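Local coordinates for protein ORF10 (PDB 6RIW) that probably serves as the ketosynthase and chain length factor portion of a polyunsaturated fatty acid synthase, condensing acyl units into beta-ketoacyl chains, at residues G439-S443 against N643-S647; E297-S301 against L634-T638; Y82-D87 against H165-A169; D87-W92 against A222-A226; A782-L787 against C877-I881. All blocks are in the same frame, centred on the assembly; numbering follows the deposited sequence.

Contact 1 of 5, residues G439-S443 against N643-S647; sequences GFGGS and NIMAS
Asn643 ND2 is a donor used twice: it gives a hydrogen bond to Phe440 O at 3.0 Å and another to a water. The carbonyl oxygen lies almost exactly in the plane of the Asn643 amide, while the amide nitrogen sits 29° off the Phe440 carbonyl plane. A chi1 of 72°, with CG between the backbone N and the carbonyl carbon, sets ND2 within bonding distance of Phe440 O. The water is 2.9 Å from Asn643 ND2; it also donates to Ser647 OG and is bonded to Ser443 OG, so three side chains fix it. The loop, Gly439 to Ser443, has the GFGGS sequence of the ketosynthase glycine-rich hairpin and closes as a G1 beta bulge, Gly442 and Ser443 paired together against Gly439. Here it meets helix 642-653 of the chain length factor half. Gly441 brings its backbone against Ser647, whose OG lies 2.4 Å from Gly441 O, too short to trust. Gly441 O also accepts from Asn292. Beyond this, Phe440 CB faces Ile644 CD1 at 4.5 Å.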
loop_
_atom_site.group_PDB
_atom_site.type_symbol
_atom_site.label_atom_id
_atom_site.label_comp_id
_atom_site.label_asym_id
_atom_site.label_seq_id
_atom_site.Cartn_x
_atom_site.Cartn_y
_atom_site.Cartn_z
ATOM N N GLY A 439 -12.034 -7.449 3.601
ATOM C CA GLY A 439 -11.178 -6.485 4.254
ATOM C C GLY A 439 -11.880 -5.205 4.695
ATOM O O GLY A 439 -12.971 -4.876 4.223
ATOM N N PHE A 440 -11.222 -4.488 5.614
ATOM C CA PHE A 440 -11.660 -3.153 6.000
ATOM C C PHE A 440 -11.804 -2.263 4.769
ATOM O O PHE A 440 -11.032 -2.361 3.806
ATOM C CB PHE A 440 -10.655 -2.522 6.978
ATOM C CG PHE A 440 -10.457 -3.323 8.236
ATOM C CD1 PHE A 440 -11.546 -3.725 8.990
ATOM C CD2 PHE A 440 -9.184 -3.677 8.666
ATOM C CE1 PHE A 440 -11.375 -4.475 10.155
ATOM C CE2 PHE A 440 -9.000 -4.438 9.836
ATOM C CZ PHE A 440 -10.095 -4.832 10.575
ATOM N N GLY A 441 -12.795 -1.376 4.802
ATOM C CA GLY A 441 -13.116 -0.605 3.620
ATOM C C GLY A 441 -13.998 -1.329 2.628
ATOM O O GLY A 441 -14.061 -0.934 1.454
ATOM N N GLY A 442 -14.674 -2.386 3.057
ATOM C CA GLY A 442 -15.616 -3.080 2.198
ATOM C C GLY A 442 -15.016 -3.856 1.041
ATOM O O GLY A 442 -15.707 -4.082 0.044
ATOM N N SER A 443 -13.751 -4.273 1.124
ATOM C CA SER A 443 -13.085 -4.886 -0.023
ATOM C C SER A 443 -13.162 -6.400 0.076
ATOM O O SER A 443 -12.570 -6.998 0.979
ATOM C CB SER A 443 -11.634 -4.417 -0.116
ATOM O OG SER A 443 -11.635 -3.019 -0.332
ATOM N N ASN A 643 -5.791 1.801 1.877
ATOM C CA ASN A 643 -6.858 1.381 0.976
ATOM C C ASN A 643 -8.193 2.017 1.336
ATOM O O ASN A 643 -9.105 2.043 0.500
ATOM C CB ASN A 643 -7.003 -0.144 0.954
ATOM C CG ASN A 643 -7.600 -0.689 2.242
ATOM O OD1 ASN A 643 -6.946 -0.674 3.282
ATOM N ND2 ASN A 643 -8.847 -1.177 2.179
ATOM N N ILE A 644 -8.323 2.552 2.543
ATOM C CA ILE A 644 -9.629 3.058 2.941
ATOM C C ILE A 644 -9.957 4.326 2.174
ATOM O O ILE A 644 -11.131 4.626 1.944
ATOM C CB ILE A 644 -9.691 3.249 4.470
ATOM C CG1 ILE A 644 -9.546 1.877 5.147
ATOM C CG2 ILE A 644 -11.019 3.911 4.881
ATOM C CD1 ILE A 644 -9.798 1.860 6.677
ATOM N N MET A 645 -8.947 5.074 1.719
ATOM C CA MET A 645 -9.293 6.270 0.954
ATOM C C MET A 645 -9.977 5.912 -0.367
ATOM O O MET A 645 -10.899 6.627 -0.793
ATOM C CB MET A 645 -8.058 7.163 0.760
ATOM C CG MET A 645 -7.030 6.722 -0.248
ATOM S SD MET A 645 -5.686 7.964 -0.252
ATOM C CE MET A 645 -4.316 6.901 0.162
ATOM N N ALA A 646 -9.600 4.788 -0.995
ATOM C CA ALA A 646 -10.338 4.334 -2.177
ATOM C C ALA A 646 -11.754 3.905 -1.800
ATOM O O ALA A 646 -12.723 4.248 -2.493
ATOM C CB ALA A 646 -9.598 3.175 -2.862
ATOM N N SER A 647 -11.886 3.168 -0.694
ATOM C CA SER A 647 -13.200 2.740 -0.196
ATOM C C SER A 647 -14.123 3.907 0.101
ATOM O O SER A 647 -15.343 3.780 -0.059
ATOM C CB SER A 647 -13.035 1.929 1.090
ATOM O OG SER A 647 -12.437 0.690 0.791
HETATM O O HOH W 1 -10.228 -1.012 -0.335
#

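Contact 2 of 5, residues E297-S301 against L634-T638; sequences EFVLS and LNQYT
Phe298, Val299 and Leu300, borne on a type I beta turn from Phe298 to Ser301, press against Leu634, Asn635 and Thr638 of the short helix 634-638. The turn belongs to the ketosynthase half and the helix to the chain length factor half, which makes this a worked case of domain packing near the surface. Apolar contact dominates. Phe298 and Leu634 meet head-on, with Phe298 CZ 4.2 Å from Leu634 CD2. The methyl of Thr638 serves as a shared centre: its CG2 is 4.1 Å from Phe298 CZ, 3.9 Å from Val299 CG2 and 4.0 Å from Leu300 CD1. Val299 CG2 also covers one face of the Phe298 ring, displaced toward its rim.

No hydrogen bond crosses the contact. Asn635 OD1 lies at the edge of the Phe298 ring, in its plane and 3.6 Å from CE1, with the amide turned 82° to the ring; Asn635 ND2 is bonded to Asp548. With chi1 at 70°, Thr638 gives its methyl to the turn and its hydroxyl, which also has Arg648 as a partner, to its own helix: OG1 donates to Asn635 O at 2.7 Å, in the carbonyl plane and on a lone pair.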
loop_
_atom_site.group_PDB
_atom_site.type_symbol
_atom_site.label_atom_id
_atom_site.label_comp_id
_atom_site.label_asym_id
_atom_site.label_seq_id
_atom_site.Cartn_x
_atom_site.Cartn_y
_atom_site.Cartn_z
ATOM N N GLU A 297 -22.256 1.163 5.340
ATOM C CA GLU A 297 -21.609 0.828 6.600
ATOM C C GLU A 297 -20.377 1.694 6.809
ATOM O O GLU A 297 -19.763 2.178 5.853
ATOM C CB GLU A 297 -21.198 -0.661 6.663
ATOM C CG GLU A 297 -22.362 -1.647 6.674
ATOM C CD GLU A 297 -23.214 -1.535 7.922
ATOM O OE1 GLU A 297 -24.452 -1.727 7.822
ATOM O OE2 GLU A 297 -22.643 -1.256 9.005
ATOM N N PHE A 298 -20.053 1.899 8.084
ATOM C CA PHE A 298 -18.789 2.484 8.512
ATOM C C PHE A 298 -17.621 1.759 7.847
ATOM O O PHE A 298 -17.733 0.593 7.461
ATOM C CB PHE A 298 -18.736 2.377 10.042
ATOM C CG PHE A 298 -17.448 2.829 10.670
ATOM C CD1 PHE A 298 -17.053 4.160 10.614
ATOM C CD2 PHE A 298 -16.652 1.921 11.362
ATOM C CE1 PHE A 298 -15.871 4.573 11.214
ATOM C CE2 PHE A 298 -15.474 2.331 11.967
ATOM C CZ PHE A 298 -15.084 3.651 11.894
ATOM N N VAL A 299 -16.483 2.451 7.705
ATOM C CA VAL A 299 -15.383 1.877 6.923
ATOM C C VAL A 299 -14.820 0.593 7.528
ATOM O O VAL A 299 -14.129 -0.160 6.830
ATOM C CB VAL A 299 -14.243 2.906 6.719
ATOM C CG1 VAL A 299 -14.728 4.106 5.900
ATOM C CG2 VAL A 299 -13.645 3.338 8.063
ATOM N N LEU A 300 -15.072 0.317 8.807
ATOM C CA LEU A 300 -14.538 -0.896 9.418
ATOM C C LEU A 300 -15.561 -2.028 9.521
ATOM O O LEU A 300 -15.201 -3.129 9.951
ATOM C CB LEU A 300 -13.963 -0.581 10.808
ATOM C CG LEU A 300 -12.710 0.301 10.839
ATOM C CD1 LEU A 300 -12.169 0.442 12.269
ATOM C CD2 LEU A 300 -11.629 -0.237 9.896
ATOM N N SER A 301 -16.806 -1.809 9.097
ATOM C CA SER A 301 -17.869 -2.793 9.318
ATOM C C SER A 301 -18.287 -3.464 8.019
ATOM O O SER A 301 -18.518 -2.772 7.018
ATOM C CB SER A 301 -19.087 -2.124 9.961
ATOM O OG SER A 301 -18.691 -1.281 11.032
ATOM N N LEU A 634 -10.418 7.270 16.744
ATOM C CA LEU A 634 -10.951 6.208 15.885
ATOM C C LEU A 634 -10.918 6.592 14.405
ATOM O O LEU A 634 -10.323 5.892 13.571
ATOM C CB LEU A 634 -12.387 5.873 16.304
ATOM C CG LEU A 634 -13.101 4.783 15.493
ATOM C CD1 LEU A 634 -12.393 3.471 15.650
ATOM C CD2 LEU A 634 -14.558 4.638 15.935
ATOM N N ASN A 635 -11.599 7.676 14.045
ATOM C CA ASN A 635 -11.670 8.024 12.630
ATOM C C ASN A 635 -10.303 8.408 12.090
ATOM O O ASN A 635 -9.939 8.014 10.973
ATOM C CB ASN A 635 -12.679 9.147 12.416
ATOM C CG ASN A 635 -14.098 8.664 12.607
ATOM O OD1 ASN A 635 -14.595 7.859 11.816
ATOM N ND2 ASN A 635 -14.741 9.107 13.684
ATOM N N GLN A 636 -9.531 9.169 12.866
ATOM C CA GLN A 636 -8.197 9.531 12.406
ATOM C C GLN A 636 -7.374 8.288 12.088
ATOM O O GLN A 636 -6.680 8.242 11.068
ATOM C CB GLN A 636 -7.482 10.404 13.439
ATOM C CG GLN A 636 -6.182 10.995 12.910
ATOM C CD GLN A 636 -5.217 11.455 14.010
ATOM O OE1 GLN A 636 -5.348 11.086 15.183
ATOM N NE2 GLN A 636 -4.226 12.250 13.620
ATOM N N TYR A 637 -7.446 7.258 12.933
ATOM C CA TYR A 637 -6.630 6.079 12.641
ATOM C C TYR A 637 -7.117 5.327 11.402
ATOM O O TYR A 637 -6.291 4.743 10.691
ATOM C CB TYR A 637 -6.582 5.142 13.842
ATOM C CG TYR A 637 -5.204 4.569 14.160
ATOM C CD1 TYR A 637 -4.664 3.525 13.430
ATOM C CD2 TYR A 637 -4.476 5.058 15.237
ATOM C CE1 TYR A 637 -3.391 2.990 13.758
ATOM C CE2 TYR A 637 -3.237 4.544 15.569
ATOM C CZ TYR A 637 -2.692 3.520 14.835
ATOM O OH TYR A 637 -1.441 3.051 15.222
ATOM N N THR A 638 -8.431 5.321 11.108
ATOM C CA THR A 638 -8.865 4.696 9.854
ATOM C C THR A 638 -8.237 5.389 8.645
ATOM O O THR A 638 -8.025 4.746 7.609
ATOM C CB THR A 638 -10.401 4.704 9.690
ATOM O OG1 THR A 638 -10.877 6.044 9.465
ATOM C CG2 THR A 638 -11.092 4.099 10.903
#

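Contact 3 of 5, residues Y82-D87 against H165-A169; sequences YLAGLD and HADNA
Tyr82 directs an edge at one face of the His165 ring in a T-shaped pair, with centroids 5.2 Å apart and planes at 77°. Its CG lies opposite the backbone N (chi1 173°), which carries the phenol across to His165 and Asp167. Tyr82 CE1 makes the approach, 3.7 Å from His165 NE2 and displaced toward the imidazole rim. At the imidazole edge, in plane, Asp167 N donates to His165 ND1, which holds the ring's rotation. The phenol in turn stacks on Tyr966. At the hydroxyl end of Tyr82, the Asp167 carboxylate stands perpendicular to the phenol, and Asp167 OD1 is salt-bridged to Arg873. In the N-terminal beta-ketoacyl synthase domain, of thiolase fold, the 3-10 segment 166-169 packs against the turn that leads from helix 80-84 into helix 88-104. Asn168 grips that turn with both amide atoms: ND2 gives a nearly straight bond (168°) to Gly85 O at 3.2 Å, lying in the carbonyl plane, and OD1 accepts from Asp87 N at 2.9 Å. A water donates to Gly85 O and accepts from His165 N.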
loop_
_atom_site.group_PDB
_atom_site.type_symbol
_atom_site.label_atom_id
_atom_site.label_comp_id
_atom_site.label_asym_id
_atom_site.label_seq_id
_atom_site.Cartn_x
_atom_site.Cartn_y
_atom_site.Cartn_z
ATOM N N TYR A 82 23.692 -5.732 0.668
ATOM C CA TYR A 82 22.533 -4.854 0.496
ATOM C C TYR A 82 21.261 -5.499 1.052
ATOM O O TYR A 82 20.520 -4.873 1.819
ATOM C CB TYR A 82 22.363 -4.506 -0.981
ATOM C CG TYR A 82 21.086 -3.745 -1.272
ATOM C CD1 TYR A 82 20.909 -2.446 -0.814
ATOM C CD2 TYR A 82 20.057 -4.336 -1.989
ATOM C CE1 TYR A 82 19.727 -1.735 -1.083
ATOM C CE2 TYR A 82 18.880 -3.640 -2.264
ATOM C CZ TYR A 82 18.721 -2.350 -1.812
ATOM O OH TYR A 82 17.537 -1.684 -2.077
ATOM N N LEU A 83 20.979 -6.746 0.662
ATOM C CA LEU A 83 19.743 -7.391 1.118
ATOM C C LEU A 83 19.747 -7.625 2.621
ATOM O O LEU A 83 18.689 -7.573 3.259
ATOM C CB LEU A 83 19.525 -8.720 0.401
ATOM C CG LEU A 83 19.426 -8.604 -1.108
ATOM C CD1 LEU A 83 19.208 -9.967 -1.750
ATOM C CD2 LEU A 83 18.269 -7.651 -1.450
ATOM N N ALA A 84 20.919 -7.907 3.201
ATOM C CA ALA A 84 21.027 -8.093 4.643
ATOM C C ALA A 84 20.639 -6.848 5.429
ATOM O O ALA A 84 20.261 -6.967 6.595
ATOM C CB ALA A 84 22.459 -8.501 5.016
ATOM N N GLY A 85 20.743 -5.669 4.834
ATOM C CA GLY A 85 20.424 -4.435 5.517
ATOM C C GLY A 85 18.999 -3.958 5.331
ATOM O O GLY A 85 18.694 -2.816 5.682
ATOM N N LEU A 86 18.113 -4.795 4.808
ATOM C CA LEU A 86 16.726 -4.406 4.602
ATOM C C LEU A 86 15.833 -5.011 5.683
ATOM O O LEU A 86 16.181 -6.006 6.330
ATOM C CB LEU A 86 16.257 -4.821 3.201
ATOM C CG LEU A 86 16.996 -4.185 2.013
ATOM C CD1 LEU A 86 16.468 -4.741 0.704
ATOM C CD2 LEU A 86 16.814 -2.679 2.033
ATOM N N ASP A 87 14.670 -4.387 5.864
ATOM C CA ASP A 87 13.688 -4.761 6.877
ATOM C C ASP A 87 13.146 -6.177 6.657
ATOM O O ASP A 87 13.201 -6.739 5.553
ATOM C CB ASP A 87 12.507 -3.766 6.841
ATOM C CG ASP A 87 11.579 -3.870 8.045
ATOM O OD1 ASP A 87 11.911 -3.288 9.116
ATOM O OD2 ASP A 87 10.478 -4.486 7.919
ATOM N N HIS A 165 19.553 1.802 5.826
ATOM C CA HIS A 165 19.561 2.197 4.418
ATOM C C HIS A 165 18.253 2.890 4.053
ATOM O O HIS A 165 17.161 2.405 4.382
ATOM C CB HIS A 165 19.753 0.961 3.531
ATOM C CG HIS A 165 20.147 1.261 2.110
ATOM N ND1 HIS A 165 19.252 1.737 1.172
ATOM C CD2 HIS A 165 21.326 1.094 1.454
ATOM C CE1 HIS A 165 19.868 1.882 0.009
ATOM N NE2 HIS A 165 21.126 1.491 0.149
ATOM N N ALA A 166 18.376 4.004 3.330
ATOM C CA ALA A 166 17.217 4.808 2.923
ATOM C C ALA A 166 16.135 4.004 2.208
ATOM O O ALA A 166 14.949 4.360 2.288
ATOM C CB ALA A 166 17.683 5.946 2.010
ATOM N N ASP A 167 16.502 2.945 1.482
ATOM C CA ASP A 167 15.481 2.168 0.769
ATOM C C ASP A 167 14.454 1.558 1.726
ATOM O O ASP A 167 13.367 1.167 1.295
ATOM C CB ASP A 167 16.135 1.049 -0.068
ATOM C CG ASP A 167 16.766 1.547 -1.387
ATOM O OD1 ASP A 167 16.573 2.724 -1.781
ATOM O OD2 ASP A 167 17.473 0.737 -2.041
ATOM N N ASN A 168 14.779 1.439 3.018
ATOM C CA ASN A 168 13.812 0.984 4.002
ATOM C C ASN A 168 12.639 1.951 4.197
ATOM O O ASN A 168 11.640 1.570 4.810
ATOM C CB ASN A 168 14.530 0.741 5.328
ATOM C CG ASN A 168 15.362 -0.533 5.293
ATOM O OD1 ASN A 168 14.817 -1.621 5.105
ATOM N ND2 ASN A 168 16.683 -0.402 5.428
ATOM N N ALA A 169 12.704 3.162 3.673
ATOM C CA ALA A 169 11.530 4.027 3.756
ATOM C C ALA A 169 10.572 3.852 2.576
ATOM O O ALA A 169 9.477 4.441 2.585
ATOM C CB ALA A 169 11.969 5.493 3.838
HETATM O O HOH W 2 20.301 -0.836 6.523
#

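Contact 4 of 5, residues D87-W92 against A222-A226; sequences DDLNQW and AVSAA
Leu89 and Trp92 form the tight part of the contact, closing on Val223, on strand 217-224, and Ala225 just beyond its end. The Ala225 methyl lies 3.6 Å from Leu89 CA and 3.7 Å from Trp92 CZ3, wedged between the helix backbone and the indole. Leu89 extends its CG opposite the backbone N (chi1 -158°), which carries CD2 to within 3.8 Å of Val223 CG1; the two side chains cross at about a right angle. Ser224 O meets the indole edge, in plane, 3.6 Å from Trp92 CZ3, while Asp88 CB covers one indole face. Helix and strand segments run roughly antiparallel, at 148°, the helix covering a core strand of the thiolase-fold ketosynthase domain.

The Asp87 side is looser. Its OD2 and Ala225 O stand 4.0 Å apart, with a water donating to both. The same OD2 N-caps helix 88-104, accepting from Leu89 N at 2.9 Å, and Ser128 holds OD1. Direct contact is therefore apolar packing, polar linkage passing through water, and the helix start would be expected to favour a charged Asp87 carboxylate.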
loop_
_atom_site.group_PDB
_atom_site.type_symbol
_atom_site.label_atom_id
_atom_site.label_comp_id
_atom_site.label_asym_id
_atom_site.label_seq_id
_atom_site.Cartn_x
_atom_site.Cartn_y
_atom_site.Cartn_z
ATOM N N ASP A 87 14.670 -4.387 5.864
ATOM C CA ASP A 87 13.688 -4.761 6.877
ATOM C C ASP A 87 13.146 -6.177 6.657
ATOM O O ASP A 87 13.201 -6.739 5.553
ATOM C CB ASP A 87 12.507 -3.766 6.841
ATOM C CG ASP A 87 11.579 -3.870 8.045
ATOM O OD1 ASP A 87 11.911 -3.288 9.116
ATOM O OD2 ASP A 87 10.478 -4.486 7.919
ATOM N N ASP A 88 12.565 -6.726 7.732
ATOM C CA ASP A 88 11.775 -7.963 7.643
ATOM C C ASP A 88 10.806 -7.926 6.469
ATOM O O ASP A 88 10.576 -8.944 5.797
ATOM C CB ASP A 88 10.971 -8.162 8.927
ATOM C CG ASP A 88 11.810 -8.662 10.093
ATOM O OD1 ASP A 88 12.895 -9.231 9.850
ATOM O OD2 ASP A 88 11.368 -8.462 11.254
ATOM N N LEU A 89 10.165 -6.777 6.248
ATOM C CA LEU A 89 9.228 -6.674 5.127
ATOM C C LEU A 89 9.862 -7.191 3.844
ATOM O O LEU A 89 9.289 -8.032 3.140
ATOM C CB LEU A 89 8.783 -5.231 4.944
ATOM C CG LEU A 89 7.456 -5.061 4.190
ATOM C CD1 LEU A 89 6.867 -3.689 4.512
ATOM C CD2 LEU A 89 7.670 -5.216 2.722
ATOM N N ASN A 90 11.043 -6.672 3.513
ATOM C CA ASN A 90 11.702 -7.076 2.276
ATOM C C ASN A 90 12.221 -8.498 2.371
ATOM O O ASN A 90 12.096 -9.279 1.413
ATOM C CB ASN A 90 12.856 -6.123 1.968
ATOM C CG ASN A 90 12.428 -4.661 1.977
ATOM O OD1 ASN A 90 12.162 -4.083 0.934
ATOM N ND2 ASN A 90 12.360 -4.068 3.157
ATOM N N GLN A 91 12.831 -8.846 3.505
ATOM C CA GLN A 91 13.482 -10.151 3.609
ATOM C C GLN A 91 12.461 -11.280 3.593
ATOM O O GLN A 91 12.696 -12.330 2.978
ATOM C CB GLN A 91 14.321 -10.208 4.878
ATOM C CG GLN A 91 15.485 -9.199 4.831
ATOM C CD GLN A 91 16.436 -9.352 5.986
ATOM O OE1 GLN A 91 16.098 -9.943 7.007
ATOM N NE2 GLN A 91 17.650 -8.815 5.830
ATOM N N TRP A 92 11.331 -11.092 4.277
ATOM C CA TRP A 92 10.314 -12.138 4.268
ATOM C C TRP A 92 9.746 -12.333 2.867
ATOM O O TRP A 92 9.483 -13.465 2.455
ATOM C CB TRP A 92 9.195 -11.806 5.248
ATOM C CG TRP A 92 9.607 -11.787 6.681
ATOM C CD1 TRP A 92 10.809 -12.184 7.212
ATOM C CD2 TRP A 92 8.816 -11.329 7.777
ATOM N NE1 TRP A 92 10.807 -12.001 8.569
ATOM C CE2 TRP A 92 9.591 -11.486 8.944
ATOM C CE3 TRP A 92 7.523 -10.804 7.883
ATOM C CZ2 TRP A 92 9.124 -11.109 10.209
ATOM C CZ3 TRP A 92 7.050 -10.442 9.142
ATOM C CH2 TRP A 92 7.851 -10.605 10.289
ATOM N N ALA A 222 1.707 -11.939 -0.621
ATOM C CA ALA A 222 1.515 -10.789 0.255
ATOM C C ALA A 222 2.477 -10.876 1.428
ATOM O O ALA A 222 3.009 -11.941 1.745
ATOM C CB ALA A 222 0.074 -10.698 0.766
ATOM N N VAL A 223 2.660 -9.738 2.088
ATOM C CA VAL A 223 3.535 -9.617 3.246
ATOM C C VAL A 223 2.859 -8.649 4.202
ATOM O O VAL A 223 2.196 -7.690 3.774
ATOM C CB VAL A 223 4.960 -9.159 2.849
ATOM C CG1 VAL A 223 4.916 -7.789 2.165
ATOM C CG2 VAL A 223 5.882 -9.101 4.074
ATOM N N SER A 224 2.939 -8.971 5.491
ATOM C CA SER A 224 2.448 -8.144 6.584
ATOM C C SER A 224 3.617 -8.050 7.560
ATOM O O SER A 224 3.895 -9.009 8.292
ATOM C CB SER A 224 1.204 -8.776 7.226
ATOM O OG SER A 224 0.934 -8.239 8.510
ATOM N N ALA A 225 4.322 -6.914 7.553
ATOM C CA ALA A 225 5.486 -6.715 8.429
ATOM C C ALA A 225 5.559 -5.272 8.911
ATOM O O ALA A 225 6.640 -4.666 8.986
ATOM C CB ALA A 225 6.785 -7.088 7.715
ATOM N N ALA A 226 4.408 -4.693 9.214
ATOM C CA ALA A 226 4.381 -3.361 9.802
ATOM C C ALA A 226 4.934 -3.383 11.227
ATOM O O ALA A 226 4.960 -4.418 11.899
ATOM C CB ALA A 226 2.942 -2.836 9.821
HETATM O O HOH W 3 9.012 -4.303 10.248
#

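Contact 5 of 5, residues A782-L787 against C877-I881; sequences AADKAL and CAHLI
Helix segment 782-787 and strand segment 877-881 run in broadly the same direction, their axes 7.4 Å apart at closest and inclined at 29°, a spacing permitted by small residues on the facing side of the helix. Alanines do most of the touching. Ala783 CB lies over the centre of the His879 ring, 3.6 Å above it and 11° off the normal, a CH-pi contact. Ala786, one turn further along the helix, meets the strand backbone, with CB 3.4 Å from His879 O, and also stands at the imidazole edge, near its plane. Both imidazole nitrogens are engaged beyond the helix, NE2 with Tyr822 and ND1 with Asn869, so bonds on two sides hold the ring flat beneath the methyl.

On either side of the histidine, side chains meet by apolar contact. Cys877 SG lies opposite its backbone N (chi1 175°), which places it 3.9 Å from Ala782 CB, and Leu787 CD2 is 3.7 Å from Ile881 CD1, where the two side chains cross at about a right angle. Ala878 and Leu880 point their side chains to the other face of the strand, onto Tyr670 of helix 668-682. A strand held between helices on both faces in this way is characteristic of the layered alpha-beta thiolase fold of the ketosynthase family.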
loop_
_atom_site.group_PDB
_atom_site.type_symbol
_atom_site.label_atom_id
_atom_site.label_comp_id
_atom_site.label_asym_id
_atom_site.label_seq_id
_atom_site.Cartn_x
_atom_site.Cartn_y
_atom_site.Cartn_z
ATOM N N ALA A 782 11.201 0.209 -24.081
ATOM C CA ALA A 782 9.835 0.536 -23.702
ATOM C C ALA A 782 9.177 1.433 -24.734
ATOM O O ALA A 782 7.992 1.268 -25.042
ATOM C CB ALA A 782 9.818 1.199 -22.318
ATOM N N ALA A 783 9.916 2.417 -25.261
ATOM C CA ALA A 783 9.336 3.300 -26.266
ATOM C C ALA A 783 8.932 2.526 -27.524
ATOM O O ALA A 783 7.861 2.769 -28.100
ATOM C CB ALA A 783 10.332 4.407 -26.606
ATOM N N ASP A 784 9.794 1.622 -27.984
ATOM C CA ASP A 784 9.465 0.832 -29.169
ATOM C C ASP A 784 8.212 -0.006 -28.940
ATOM O O ASP A 784 7.368 -0.145 -29.841
ATOM C CB ASP A 784 10.641 -0.061 -29.546
ATOM C CG ASP A 784 10.309 -0.996 -30.712
ATOM O OD1 ASP A 784 9.940 -0.487 -31.799
ATOM O OD2 ASP A 784 10.391 -2.235 -30.537
ATOM N N LYS A 785 8.083 -0.596 -27.750
ATOM C CA LYS A 785 6.874 -1.363 -27.464
ATOM C C LYS A 785 5.649 -0.469 -27.510
ATOM O O LYS A 785 4.605 -0.854 -28.046
ATOM C CB LYS A 785 6.953 -2.028 -26.086
ATOM C CG LYS A 785 8.014 -3.089 -25.888
ATOM C CD LYS A 785 7.825 -3.697 -24.499
ATOM C CE LYS A 785 9.036 -4.480 -24.055
ATOM N NZ LYS A 785 8.841 -5.024 -22.666
ATOM N N ALA A 786 5.751 0.729 -26.928
ATOM C CA ALA A 786 4.583 1.586 -26.826
ATOM C C ALA A 786 4.194 2.142 -28.187
ATOM O O ALA A 786 3.001 2.266 -28.498
ATOM C CB ALA A 786 4.850 2.710 -25.815
ATOM N N LEU A 787 5.186 2.463 -29.027
ATOM C CA LEU A 787 4.865 2.968 -30.360
ATOM C C LEU A 787 4.214 1.875 -31.203
ATOM O O LEU A 787 3.239 2.134 -31.922
ATOM C CB LEU A 787 6.124 3.514 -31.041
ATOM C CG LEU A 787 6.728 4.765 -30.386
ATOM C CD1 LEU A 787 8.205 4.939 -30.743
ATOM C CD2 LEU A 787 5.932 6.012 -30.742
ATOM N N CYS A 877 11.248 1.215 -16.816
ATOM C CA CYS A 877 10.907 2.355 -17.639
ATOM C C CYS A 877 9.481 2.171 -18.141
ATOM O O CYS A 877 9.134 1.100 -18.648
ATOM C CB CYS A 877 11.872 2.486 -18.813
ATOM S SG CYS A 877 11.346 3.823 -19.898
ATOM N N ALA A 878 8.661 3.196 -17.973
ATOM C CA ALA A 878 7.328 3.250 -18.545
ATOM C C ALA A 878 7.341 4.226 -19.713
ATOM O O ALA A 878 8.014 5.262 -19.662
ATOM C CB ALA A 878 6.284 3.688 -17.501
ATOM N N HIS A 879 6.615 3.888 -20.772
ATOM C CA HIS A 879 6.459 4.802 -21.899
ATOM C C HIS A 879 5.010 4.781 -22.364
ATOM O O HIS A 879 4.432 3.702 -22.552
ATOM C CB HIS A 879 7.400 4.419 -23.050
ATOM C CG HIS A 879 7.864 5.587 -23.874
ATOM N ND1 HIS A 879 8.886 6.432 -23.480
ATOM C CD2 HIS A 879 7.455 6.030 -25.089
ATOM C CE1 HIS A 879 9.071 7.353 -24.414
ATOM N NE2 HIS A 879 8.218 7.128 -25.403
ATOM N N LEU A 880 4.425 5.965 -22.538
ATOM C CA LEU A 880 3.020 6.078 -22.909
ATOM C C LEU A 880 2.890 6.919 -24.166
ATOM O O LEU A 880 3.668 7.852 -24.384
ATOM C CB LEU A 880 2.179 6.741 -21.814
ATOM C CG LEU A 880 2.036 6.004 -20.493
ATOM C CD1 LEU A 880 3.238 6.274 -19.616
ATOM C CD2 LEU A 880 0.758 6.482 -19.782
ATOM N N ILE A 881 1.878 6.606 -24.965
ATOM C CA ILE A 881 1.491 7.443 -26.103
ATOM C C ILE A 881 0.064 7.910 -25.864
ATOM O O ILE A 881 -0.833 7.084 -25.677
ATOM C CB ILE A 881 1.576 6.685 -27.441
ATOM C CG1 ILE A 881 2.987 6.140 -27.699
ATOM C CG2 ILE A 881 1.083 7.591 -28.561
ATOM C CD1 ILE A 881 4.080 7.245 -27.809
#

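In the fold
Along the chain, contacts 3 and 4 come first and interlock in the ketosynthase half, sharing Asp87 at the junction of helices 80-84 and 88-104; their centres are 11 Å apart. Contacts 2 and 1 follow, also interlocked: each opens in the ketosynthase half and closes on consecutive helices, 634-638 and 642-653, of the chain length factor half. Their centres are 10 Å apart, and Gly441 N probably bonds to Val299 O. Contact 5 lies wholly in the second half, about 31 Å or more from the others between centres, and 40 Å from contact 2. Three contacts thus lie within one half or the other, and two join the ketosynthase and chain length factor halves.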